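Local coordinates for protein putative sulfurtransferase dsrE (Allochromatium vinosum, PDB 2HY5) that has no firmly established function but is probably a sulfurtransferase that carries sulfur as a cysteine persulfide and may take part in the oxidation of intracellular sulfur, at residues A[3-8]-A[32-37]; A[86-91]-A[100-105]. All coordinates share one frame; numbering follows the deposited sequence.

Contact 1 (A[3-8]-A[32-37]); sequences FALQIN and HEIFRV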
ATOM      1  N   PHE A   3     -23.755  -7.616  -9.770  1.00  7.23           N
ATOM      2  CA  PHE A   3     -22.440  -7.439  -9.152  1.00  9.51           C
ATOM      3  C   PHE A   3     -22.448  -6.587  -7.897  1.00 10.44           C
ATOM      4  O   PHE A   3     -23.234  -5.652  -7.768  1.00 11.84           O
ATOM      5  CB  PHE A   3     -21.481  -6.746 -10.122  1.00  8.01           C
ATOM      6  CG  PHE A   3     -20.997  -7.615 -11.235  1.00  8.88           C
ATOM      7  CD1 PHE A   3     -19.950  -8.508 -11.029  1.00  9.74           C
ATOM      8  CD2 PHE A   3     -21.578  -7.535 -12.495  1.00 10.68           C
ATOM      9  CE1 PHE A   3     -19.489  -9.317 -12.069  1.00  9.51           C
ATOM     10  CE2 PHE A   3     -21.125  -8.336 -13.540  1.00 11.67           C
ATOM     11  CZ  PHE A   3     -20.080  -9.228 -13.327  1.00 10.78           C
ATOM     12  N   ALA A   4     -21.545  -6.924  -6.984  1.00  6.52           N
ATOM     13  CA  ALA A   4     -21.345  -6.158  -5.765  1.00  7.70           C
ATOM     14  C   ALA A   4     -19.874  -5.778  -5.911  1.00  7.35           C
ATOM     15  O   ALA A   4     -19.022  -6.657  -6.033  1.00  9.10           O
ATOM     16  CB  ALA A   4     -21.550  -7.029  -4.533  1.00  9.39           C
ATOM     17  N   LEU A   5     -19.574  -4.483  -5.942  1.00  7.49           N
ATOM     18  CA  LEU A   5     -18.186  -4.047  -6.083  1.00  8.02           C
ATOM     19  C   LEU A   5     -17.692  -3.409  -4.794  1.00  9.08           C
ATOM     20  O   LEU A   5     -18.381  -2.589  -4.197  1.00  8.59           O
ATOM     21  CB  LEU A   5     -18.046  -3.039  -7.227  1.00 11.17           C
ATOM     22  CG  LEU A   5     -18.538  -3.477  -8.609  1.00 12.37           C
ATOM     23  CD1 LEU A   5     -18.205  -2.393  -9.623  1.00 14.78           C
ATOM     24  CD2 LEU A   5     -17.894  -4.795  -9.013  1.00 14.26           C
ATOM     25  N   GLN A   6     -16.492  -3.792  -4.375  1.00  8.84           N
ATOM     26  CA  GLN A   6     -15.889  -3.270  -3.159  1.00 10.67           C
ATOM     27  C   GLN A   6     -14.581  -2.586  -3.545  1.00 10.18           C
ATOM     28  O   GLN A   6     -13.772  -3.166  -4.268  1.00  8.83           O
ATOM     29  CB  GLN A   6     -15.614  -4.420  -2.183  1.00  9.90           C
ATOM     30  CG  GLN A   6     -15.181  -3.978  -0.786  1.00 12.89           C
ATOM     31  CD  GLN A   6     -14.756  -5.155   0.080  1.00 14.63           C
ATOM     32  OE1 GLN A   6     -15.383  -6.216   0.060  1.00 15.29           O
ATOM     33  NE2 GLN A   6     -13.708  -4.956   0.878  1.00 14.55           N
ATOM     34  N   ILE A   7     -14.392  -1.352  -3.080  1.00  6.26           N
ATOM     35  CA  ILE A   7     -13.180  -0.589  -3.372  1.00  7.82           C
ATOM     36  C   ILE A   7     -12.533  -0.243  -2.033  1.00  7.83           C
ATOM     37  O   ILE A   7     -13.150   0.413  -1.194  1.00  7.47           O
ATOM     38  CB  ILE A   7     -13.523   0.686  -4.172  1.00  9.10           C
ATOM     39  CG1 ILE A   7     -14.170   0.280  -5.504  1.00 12.65           C
ATOM     40  CG2 ILE A   7     -12.265   1.511  -4.431  1.00  9.93           C
ATOM     41  CD1 ILE A   7     -14.730   1.422  -6.299  1.00 15.46           C
ATOM     42  N   ASN A   8     -11.289  -0.686  -1.843  1.00  7.64           N
ATOM     43  CA  ASN A   8     -10.577  -0.495  -0.578  1.00  9.46           C
ATOM     44  C   ASN A   8      -9.514   0.585  -0.499  1.00  9.65           C
ATOM     45  O   ASN A   8      -8.928   0.787   0.567  1.00 11.41           O
ATOM     46  CB  ASN A   8      -9.902  -1.800  -0.152  1.00 11.23           C
ATOM     47  CG  ASN A   8     -10.859  -2.971  -0.093  1.00 12.97           C
ATOM     48  OD1 ASN A   8     -12.046  -2.809   0.181  1.00 17.03           O
ATOM     49  ND2 ASN A   8     -10.335  -4.167  -0.319  1.00 15.14           N
ATOM     50  N   HIS A  32     -25.258  -5.795 -17.399  1.00  9.24           N
ATOM     51  CA  HIS A  32     -25.216  -6.409 -16.080  1.00  9.19           C
ATOM     52  C   HIS A  32     -25.623  -5.378 -15.048  1.00  8.13           C
ATOM     53  O   HIS A  32     -25.449  -4.175 -15.250  1.00  9.21           O
ATOM     54  CB  HIS A  32     -23.813  -6.922 -15.749  1.00 11.73           C
ATOM     55  CG  HIS A  32     -23.389  -8.096 -16.571  1.00 11.74           C
ATOM     56  ND1 HIS A  32     -24.121  -9.261 -16.636  1.00 13.66           N
ATOM     57  CD2 HIS A  32     -22.295  -8.294 -17.346  1.00 12.57           C
ATOM     58  CE1 HIS A  32     -23.499 -10.127 -17.416  1.00 14.77           C
ATOM     59  NE2 HIS A  32     -22.388  -9.564 -17.858  1.00 13.12           N
ATOM     60  N   GLU A  33     -26.165  -5.852 -13.938  1.00  9.23           N
ATOM     61  CA  GLU A  33     -26.582  -4.958 -12.876  1.00 10.68           C
ATOM     62  C   GLU A  33     -25.499  -4.828 -11.813  1.00 10.58           C
ATOM     63  O   GLU A  33     -24.864  -5.811 -11.439  1.00 10.56           O
ATOM     64  CB  GLU A  33     -27.855  -5.494 -12.227  1.00 21.94           C
ATOM     65  CG  GLU A  33     -28.388  -4.639 -11.091  1.00 28.28           C
ATOM     66  CD  GLU A  33     -29.575  -5.282 -10.398  1.00 32.23           C
ATOM     67  OE1 GLU A  33     -30.549  -5.641 -11.094  1.00 33.18           O
ATOM     68  OE2 GLU A  33     -29.533  -5.429  -9.155  1.00 34.05           O
ATOM     69  N   ILE A  34     -25.272  -3.609 -11.347  1.00  9.82           N
ATOM     70  CA  ILE A  34     -24.318  -3.389 -10.271  1.00 10.83           C
ATOM     71  C   ILE A  34     -25.241  -3.045  -9.110  1.00 11.13           C
ATOM     72  O   ILE A  34     -25.792  -1.946  -9.036  1.00 12.39           O
ATOM     73  CB  ILE A  34     -23.354  -2.223 -10.574  1.00 12.32           C
ATOM     74  CG1 ILE A  34     -22.396  -2.637 -11.696  1.00 12.30           C
ATOM     75  CG2 ILE A  34     -22.561  -1.852  -9.316  1.00 13.30           C
ATOM     76  CD1 ILE A  34     -21.364  -1.592 -12.058  1.00 14.77           C
ATOM     77  N   PHE A  35     -25.440  -4.021  -8.234  1.00  8.95           N
ATOM     78  CA  PHE A  35     -26.325  -3.882  -7.090  1.00  9.30           C
ATOM     79  C   PHE A  35     -25.872  -2.801  -6.117  1.00 10.10           C
ATOM     80  O   PHE A  35     -26.698  -2.109  -5.522  1.00 10.40           O
ATOM     81  CB  PHE A  35     -26.430  -5.223  -6.363  1.00 12.15           C
ATOM     82  CG  PHE A  35     -27.393  -5.216  -5.214  1.00 14.05           C
ATOM     83  CD1 PHE A  35     -28.761  -5.323  -5.437  1.00 16.59           C
ATOM     84  CD2 PHE A  35     -26.931  -5.098  -3.910  1.00 14.31           C
ATOM     85  CE1 PHE A  35     -29.659  -5.313  -4.375  1.00 18.32           C
ATOM     86  CE2 PHE A  35     -27.818  -5.085  -2.839  1.00 17.48           C
ATOM     87  CZ  PHE A  35     -29.185  -5.194  -3.070  1.00 18.00           C
ATOM     88  N   ARG A  36     -24.560  -2.658  -5.958  1.00  8.93           N
ATOM     89  CA  ARG A  36     -24.023  -1.661  -5.043  1.00  7.70           C
ATOM     90  C   ARG A  36     -22.511  -1.540  -5.197  1.00  7.63           C
ATOM     91  O   ARG A  36     -21.831  -2.523  -5.483  1.00  8.44           O
ATOM     92  CB  ARG A  36     -24.368  -2.057  -3.601  1.00  9.69           C
ATOM     93  CG  ARG A  36     -23.846  -1.126  -2.498  1.00  8.40           C
ATOM     94  CD  ARG A  36     -24.522  -1.480  -1.169  1.00 11.16           C
ATOM     95  NE  ARG A  36     -25.962  -1.261  -1.272  1.00  9.97           N
ATOM     96  CZ  ARG A  36     -26.896  -2.038  -0.734  1.00 11.20           C
ATOM     97  NH1 ARG A  36     -26.566  -3.110  -0.029  1.00 10.56           N
ATOM     98  NH2 ARG A  36     -28.176  -1.748  -0.930  1.00 11.54           N
ATOM     99  N   VAL A  37     -22.011  -0.321  -5.037  1.00  7.92           N
ATOM    100  CA  VAL A  37     -20.583  -0.041  -5.089  1.00  8.83           C
ATOM    101  C   VAL A  37     -20.298   0.370  -3.653  1.00  9.27           C
ATOM    102  O   VAL A  37     -20.817   1.380  -3.174  1.00  8.47           O
ATOM    103  CB  VAL A  37     -20.255   1.134  -6.033  1.00  9.28           C
ATOM    104  CG1 VAL A  37     -18.747   1.351  -6.082  1.00  9.75           C
ATOM    105  CG2 VAL A  37     -20.788   0.853  -7.425  1.00 10.18           C
TER
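The carbonyl oxygen of F3 is gripped from the neighbouring strand by two donors: the backbone N-H of F35, whose N lies 2.8 Å from F3 O in the carbonyl plane, and, more loosely, the CA-H of I34. The same residue also gives its own N-H to that strand, F3 N lying 2.7 Å from E33 O. A further rung, L5 N to R36 O at 3.0 Å, is nearly straight at 173°. These bonds join parallel strands 2-7 and 33-39, the two arms of a beta-alpha-beta unit whose connecting helix is 16-29. Between the first rungs and the last the register slips by one residue: F3 pairs with I34 but A4 with R36, so F35 is the extra residue of a beta bulge. The F3 ring, with CG anti to its carbonyl carbon (chi1 -74°), swings back toward H32. There the two rings form an edge-to-face pair with planes 82° apart, and F3 CE2 lies 3.8 Å from H32 CB, which sits at the phenyl edge in its plane. F23 of the connecting helix forms a second edge-to-face pair with F3, while H32 ND1 is bonded to the backbone N of M1. Were this ring cut back to the methyl of an alanine, a gap is likely to open beside H32 CB, and the F23 and H32 rings would probably lose their shared aromatic partner. On the face of the sheet that carries F3, L5 and I34, L5 CD1 meets I34 CD1 at 4.1 Å, with A24 of helix 16-29 lying over both; I7 CD1 touches V37 CG1 at 4.0 Å.

Contact 2 (A[86-91]-A[100-105]); sequences GIVDEG and ATNIHP
The carboxamide of N102 lies alongside the backbone of G86 to V88 and bonds to it with both its ends. It does so where the chain passes from helix 79-85 into helix 90-96, with G86 the first residue to leave the one and D89 the N-cap of the other, its OD2 bonded to the backbone N of E92. N102 OD1 takes the N-H of V88 at 2.7 Å in a nearly straight bond of 171°, whereas ND2 reaches G86 O at 2.9 Å more bent, the acceptor tilted 30° out of the amide plane. With CG set between the backbone N and the carbonyl carbon (chi1 66°), the amide is turned back toward the segment 86-91. The I87 side chain crosses it at about a right angle, placing its CD1 against ND2, and CG2 of I87 makes a looser apolar contact with I103 CG1. Backbone bonds add to these: V88 O accepts from N102 N in the carbonyl plane at 3.0 Å and from I103 N above that plane at 3.2 Å. Beyond V88, I103 CG2 comes up against D89 CB, 3.7 Å away. L50 of the second copy of this protein packs on both V88 and N102, so this junction also borders a subunit interface. At the start of helix 90-96 the E90 chain bends at chi2 and brings its carboxylate back over T101, whose OG1 is also bonded to NH2 of R49. Between the two side chains a water donates to E90 OE2 at 2.7 Å and is hydrogen-bonded to T101 OG1 at 2.6 Å.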
ATOM      1  N   GLY A  86     -12.439  11.032   8.096  1.00  9.47           N
ATOM      2  CA  GLY A  86     -12.891  12.384   7.831  1.00 10.38           C
ATOM      3  C   GLY A  86     -13.877  12.597   6.699  1.00  9.12           C
ATOM      4  O   GLY A  86     -13.854  13.653   6.074  1.00 10.36           O
ATOM      5  N   ILE A  87     -14.720  11.612   6.411  1.00  7.04           N
ATOM      6  CA  ILE A  87     -15.735  11.779   5.372  1.00  7.23           C
ATOM      7  C   ILE A  87     -16.996  12.058   6.178  1.00  8.27           C
ATOM      8  O   ILE A  87     -17.416  11.235   6.997  1.00  9.01           O
ATOM      9  CB  ILE A  87     -15.912  10.506   4.513  1.00 11.30           C
ATOM     10  CG1 ILE A  87     -14.653  10.268   3.675  1.00 11.85           C
ATOM     11  CG2 ILE A  87     -17.121  10.664   3.592  1.00 14.61           C
ATOM     12  CD1 ILE A  87     -14.350  11.366   2.657  1.00 13.34           C
ATOM     13  N   VAL A  88     -17.590  13.223   5.946  1.00  6.03           N
ATOM     14  CA  VAL A  88     -18.750  13.654   6.713  1.00  6.71           C
ATOM     15  C   VAL A  88     -19.924  14.190   5.902  1.00  7.34           C
ATOM     16  O   VAL A  88     -19.741  15.004   4.999  1.00  6.45           O
ATOM     17  CB  VAL A  88     -18.321  14.770   7.706  1.00 12.79           C
ATOM     18  CG1 VAL A  88     -19.498  15.206   8.556  1.00 15.90           C
ATOM     19  CG2 VAL A  88     -17.163  14.287   8.571  1.00 13.84           C
ATOM     20  N   ASP A  89     -21.130  13.725   6.227  1.00  9.23           N
ATOM     21  CA  ASP A  89     -22.334  14.228   5.575  1.00 12.58           C
ATOM     22  C   ASP A  89     -23.075  15.029   6.644  1.00 13.59           C
ATOM     23  O   ASP A  89     -22.594  15.148   7.767  1.00 13.44           O
ATOM     24  CB  ASP A  89     -23.222  13.094   5.045  1.00 15.16           C
ATOM     25  CG  ASP A  89     -23.810  12.228   6.150  1.00 18.86           C
ATOM     26  OD1 ASP A  89     -24.706  11.414   5.846  1.00 20.16           O
ATOM     27  OD2 ASP A  89     -23.380  12.346   7.314  1.00 21.25           O
ATOM     28  N   GLU A  90     -24.239  15.573   6.307  1.00 15.41           N
ATOM     29  CA  GLU A  90     -24.995  16.378   7.264  1.00 18.67           C
ATOM     30  C   GLU A  90     -25.256  15.699   8.608  1.00 18.13           C
ATOM     31  O   GLU A  90     -25.030  16.296   9.665  1.00 18.41           O
ATOM     32  CB  GLU A  90     -26.323  16.819   6.640  1.00 45.64           C
ATOM     33  CG  GLU A  90     -26.436  18.326   6.435  1.00 52.24           C
ATOM     34  CD  GLU A  90     -25.348  18.887   5.537  1.00 55.70           C
ATOM     35  OE1 GLU A  90     -25.280  20.124   5.386  1.00 57.38           O
ATOM     36  OE2 GLU A  90     -24.561  18.094   4.978  1.00 59.43           O
ATOM     37  N   GLY A  91     -25.732  14.459   8.572  1.00 20.16           N
ATOM     38  CA  GLY A  91     -26.014  13.742   9.804  1.00 20.02           C
ATOM     39  C   GLY A  91     -24.794  13.598  10.692  1.00 20.36           C
ATOM     40  O   GLY A  91     -24.846  13.875  11.893  1.00 20.64           O
ATOM     41  N   ALA A 100     -18.520  21.537   9.217  1.00 15.27           N
ATOM     42  CA  ALA A 100     -18.562  21.420   7.763  1.00 13.14           C
ATOM     43  C   ALA A 100     -18.732  19.969   7.324  1.00 11.63           C
ATOM     44  O   ALA A 100     -18.524  19.049   8.111  1.00 10.99           O
ATOM     45  CB  ALA A 100     -17.289  21.996   7.161  1.00 20.14           C
ATOM     46  N   THR A 101     -19.126  19.784   6.067  1.00 11.66           N
ATOM     47  CA  THR A 101     -19.305  18.454   5.481  1.00  9.47           C
ATOM     48  C   THR A 101     -18.434  18.403   4.231  1.00  8.76           C
ATOM     49  O   THR A 101     -18.050  19.442   3.695  1.00  9.45           O
ATOM     50  CB  THR A 101     -20.763  18.193   5.036  1.00 13.92           C
ATOM     51  OG1 THR A 101     -21.097  19.087   3.969  1.00 15.34           O
ATOM     52  CG2 THR A 101     -21.729  18.399   6.187  1.00 12.96           C
ATOM     53  N   ASN A 102     -18.116  17.204   3.757  1.00  8.64           N
ATOM     54  CA  ASN A 102     -17.300  17.100   2.557  1.00  8.39           C
ATOM     55  C   ASN A 102     -17.747  15.996   1.609  1.00  8.54           C
ATOM     56  O   ASN A 102     -17.164  15.812   0.547  1.00 11.73           O
ATOM     57  CB  ASN A 102     -15.826  16.903   2.933  1.00  8.03           C
ATOM     58  CG  ASN A 102     -15.575  15.585   3.629  1.00  7.52           C
ATOM     59  OD1 ASN A 102     -16.492  14.979   4.176  1.00  7.91           O
ATOM     60  ND2 ASN A 102     -14.323  15.140   3.623  1.00  9.21           N
ATOM     61  N   ILE A 103     -18.800  15.276   1.966  1.00  9.53           N
ATOM     62  CA  ILE A 103     -19.248  14.204   1.087  1.00  8.83           C
ATOM     63  C   ILE A 103     -19.872  14.727  -0.207  1.00  9.60           C
ATOM     64  O   ILE A 103     -20.481  15.800  -0.240  1.00  9.21           O
ATOM     65  CB  ILE A 103     -20.266  13.280   1.788  1.00 14.23           C
ATOM     66  CG1 ILE A 103     -20.354  11.957   1.025  1.00 14.58           C
ATOM     67  CG2 ILE A 103     -21.640  13.947   1.852  1.00 13.83           C
ATOM     68  CD1 ILE A 103     -21.426  11.033   1.534  1.00 19.60           C
ATOM     69  N   HIS A 104     -19.685  13.976  -1.285  1.00  6.79           N
ATOM     70  CA  HIS A 104     -20.263  14.335  -2.572  1.00  7.65           C
ATOM     71  C   HIS A 104     -21.717  13.854  -2.476  1.00  8.36           C
ATOM     72  O   HIS A 104     -21.976  12.726  -2.056  1.00  7.31           O
ATOM     73  CB  HIS A 104     -19.509  13.615  -3.698  1.00 10.00           C
ATOM     74  CG  HIS A 104     -19.959  13.999  -5.072  1.00 11.50           C
ATOM     75  ND1 HIS A 104     -21.201  13.668  -5.569  1.00  9.92           N
ATOM     76  CD2 HIS A 104     -19.333  14.695  -6.054  1.00 10.74           C
ATOM     77  CE1 HIS A 104     -21.323  14.142  -6.797  1.00 11.08           C
ATOM     78  NE2 HIS A 104     -20.204  14.769  -7.115  1.00 11.37           N
ATOM     79  N   PRO A 105     -22.683  14.704  -2.865  1.00 10.30           N
ATOM     80  CA  PRO A 105     -24.113  14.382  -2.812  1.00 10.98           C
ATOM     81  C   PRO A 105     -24.604  13.092  -3.466  1.00 12.15           C
ATOM     82  O   PRO A 105     -25.693  12.619  -3.140  1.00 13.01           O
ATOM     83  CB  PRO A 105     -24.768  15.633  -3.402  1.00  9.85           C
ATOM     84  CG  PRO A 105     -23.736  16.142  -4.351  1.00 10.62           C
ATOM     85  CD  PRO A 105     -22.471  15.996  -3.542  1.00  9.40           C
TER
HETATM   86  O   HOH W   1     -23.434  19.917   3.292  1.00 37.35           O

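Overall arrangement
From the N terminus, strand 2-7 leads through a loop to helix 16-29, and strand 33-39 then lies parallel beside strand 2-7; contact 1 closes this 23-residue excursion in the middle of the parallel sheet. The chain then passes through helix 60-71, strand 75-78 and helix 79-85 before contact 2 opens. That contact closes a shorter excursion of eight residues, largely helix 90-96, just before strand 108-110 at one edge of the sheet within this chain. The two are in series, neither nested nor crossed, with centres about 22 Å apart on opposite sides of the chain's centre. Contact 1 ties strand to strand; contact 2 ties an interhelical link to the loop leading back to the sheet.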